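Local coordinates for protein ferredoxin (Trichomonas vaginalis, PDB 1L5P) that carries electrons on a single [2Fe-2S] cluster, linking pyruvate:ferredoxin oxidoreductase to hydrogenase, at residues Lys12-Glu17 and Phe23-Glu28. Sequence-based numbering, arbitrary orientation.
Sequences KQLKFE and FTVLTE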
# COMPACT_ATOMS: atom_id res chain seq x y z
N LYS A 12 -9.42 9.26 -3.48
CA LYS A 12 -9.73 9.51 -2.08
C LYS A 12 -8.45 9.83 -1.33
O LYS A 12 -7.57 8.98 -1.20
CB LYS A 12 -10.39 8.29 -1.43
CG LYS A 12 -11.58 7.74 -2.18
CD LYS A 12 -12.60 7.16 -1.23
CE LYS A 12 -14.01 7.36 -1.76
NZ LYS A 12 -14.29 6.48 -2.93
N GLN A 13 -8.33 11.06 -0.83
CA GLN A 13 -7.14 11.45 -0.09
C GLN A 13 -7.23 10.98 1.35
O GLN A 13 -8.24 11.17 2.03
CB GLN A 13 -6.95 12.96 -0.14
CG GLN A 13 -5.96 13.48 0.90
CD GLN A 13 -5.37 14.82 0.51
OE1 GLN A 13 -5.46 15.23 -0.65
NE2 GLN A 13 -4.75 15.50 1.47
N LEU A 14 -6.16 10.34 1.81
CA LEU A 14 -6.09 9.83 3.17
C LEU A 14 -4.87 10.40 3.87
O LEU A 14 -3.83 10.60 3.25
CB LEU A 14 -6.00 8.29 3.16
CG LEU A 14 -6.69 7.53 2.01
CD1 LEU A 14 -6.59 6.03 2.24
CD2 LEU A 14 -8.15 7.94 1.92
N LYS A 15 -5.01 10.68 5.16
CA LYS A 15 -3.91 11.22 5.96
C LYS A 15 -3.23 10.05 6.64
O LYS A 15 -3.87 9.07 7.00
CB LYS A 15 -4.41 12.19 7.03
CG LYS A 15 -5.84 12.68 6.85
CD LYS A 15 -6.13 13.90 7.71
CE LYS A 15 -5.69 15.18 7.01
NZ LYS A 15 -5.68 15.04 5.52
N PHE A 16 -1.92 10.14 6.81
CA PHE A 16 -1.21 9.06 7.46
C PHE A 16 -0.29 9.64 8.51
O PHE A 16 0.12 10.81 8.44
CB PHE A 16 -0.39 8.24 6.46
CG PHE A 16 0.77 8.98 5.86
CD1 PHE A 16 1.88 9.30 6.64
CD2 PHE A 16 0.74 9.39 4.54
CE1 PHE A 16 2.95 10.02 6.10
CE2 PHE A 16 1.80 10.11 3.98
CZ PHE A 16 2.90 10.43 4.76
N GLU A 17 0.04 8.81 9.49
CA GLU A 17 0.92 9.19 10.57
C GLU A 17 2.24 8.45 10.37
O GLU A 17 2.24 7.26 10.04
CB GLU A 17 0.29 8.79 11.90
CG GLU A 17 -0.24 9.95 12.69
CD GLU A 17 0.58 10.20 13.95
OE1 GLU A 17 0.66 9.29 14.80
OE2 GLU A 17 1.14 11.31 14.08
N PHE A 23 -1.09 -0.39 4.52
CA PHE A 23 -2.09 -1.41 4.84
C PHE A 23 -2.98 -0.90 5.96
O PHE A 23 -4.21 -0.96 5.87
CB PHE A 23 -1.41 -2.71 5.28
CG PHE A 23 -2.36 -3.80 5.69
CD1 PHE A 23 -3.01 -4.58 4.73
CD2 PHE A 23 -2.60 -4.06 7.04
CE1 PHE A 23 -3.89 -5.61 5.12
CE2 PHE A 23 -3.48 -5.08 7.43
CZ PHE A 23 -4.12 -5.86 6.47
N THR A 24 -2.35 -0.42 7.03
CA THR A 24 -3.09 0.10 8.16
C THR A 24 -3.98 1.23 7.70
O THR A 24 -5.17 1.23 7.97
CB THR A 24 -2.13 0.63 9.21
OG1 THR A 24 -1.26 -0.43 9.63
CG2 THR A 24 -2.90 1.17 10.41
N VAL A 25 -3.38 2.19 7.01
CA VAL A 25 -4.09 3.34 6.50
C VAL A 25 -5.25 2.93 5.58
O VAL A 25 -6.37 3.40 5.74
CB VAL A 25 -3.11 4.24 5.72
CG1 VAL A 25 -3.86 5.28 4.90
CG2 VAL A 25 -2.15 4.90 6.71
N LEU A 26 -4.96 2.05 4.63
CA LEU A 26 -5.97 1.59 3.68
C LEU A 26 -7.09 0.79 4.32
O LEU A 26 -8.27 1.06 4.07
CB LEU A 26 -5.32 0.75 2.59
CG LEU A 26 -4.45 1.49 1.57
CD1 LEU A 26 -4.08 0.54 0.44
CD2 LEU A 26 -5.21 2.70 1.04
N THR A 27 -6.73 -0.20 5.13
CA THR A 27 -7.73 -1.04 5.77
C THR A 27 -8.57 -0.30 6.80
O THR A 27 -9.77 -0.56 6.91
CB THR A 27 -7.10 -2.29 6.44
OG1 THR A 27 -6.07 -1.87 7.35
CG2 THR A 27 -6.51 -3.22 5.40
N GLU A 28 -7.96 0.61 7.55
CA GLU A 28 -8.69 1.35 8.56
C GLU A 28 -9.62 2.41 7.95
O GLU A 28 -10.36 3.08 8.66
CB GLU A 28 -7.73 2.01 9.54
CG GLU A 28 -7.54 1.22 10.81
CD GLU A 28 -6.27 1.61 11.56
OE1 GLU A 28 -5.65 0.71 12.18
OE2 GLU A 28 -5.89 2.80 11.54
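Leu14, Phe16, Val25 and Leu26 pack an outermost strand of the sheet against helix 22-27. This belongs to the beta-grasp fold of [2Fe-2S] ferredoxins, in which a mixed sheet curls round a helix. The axes of strand residues 12-15 and helix residues 23-27 come within 9.4 Å, and their directions differ by 126°.

The contact between the two segments is apolar. Val25 is its centre and uses both methyls. Val25 CG1 is anti to the backbone N (chi1 167°), which places it 3.9 Å from Leu14 CD1. Val25 CG2 turns to Phe16 and comes to 3.8 Å from Phe16 CB. It is this CB, not the phenyl ring, that makes the contact; the Phe16 side chain also packs on Ile3 and Leu82. Leu14 CD1 also touches Leu26, 3.8 Å from Leu26 CD2. The two leucine side chains run nearly perpendicular. Leu31 and Ala5 also touch Leu14.

Within the helix, Phe23 O accepts two bonds from Thr27. Phe23 touches the [2Fe-2S] cluster, and its side chain packs on the cluster ligands Cys47 and Cys78. Thr27 N lies 2.7 Å from Phe23 O. The hydroxyl bond is a short 2.5 Å from Thr27 OG1 to Phe23 O. The two donors come from opposite faces of the carbonyl plane. Thr27 CG2 sits over the outer part of one face of the Phe23 ring, 3.5 Å above its plane.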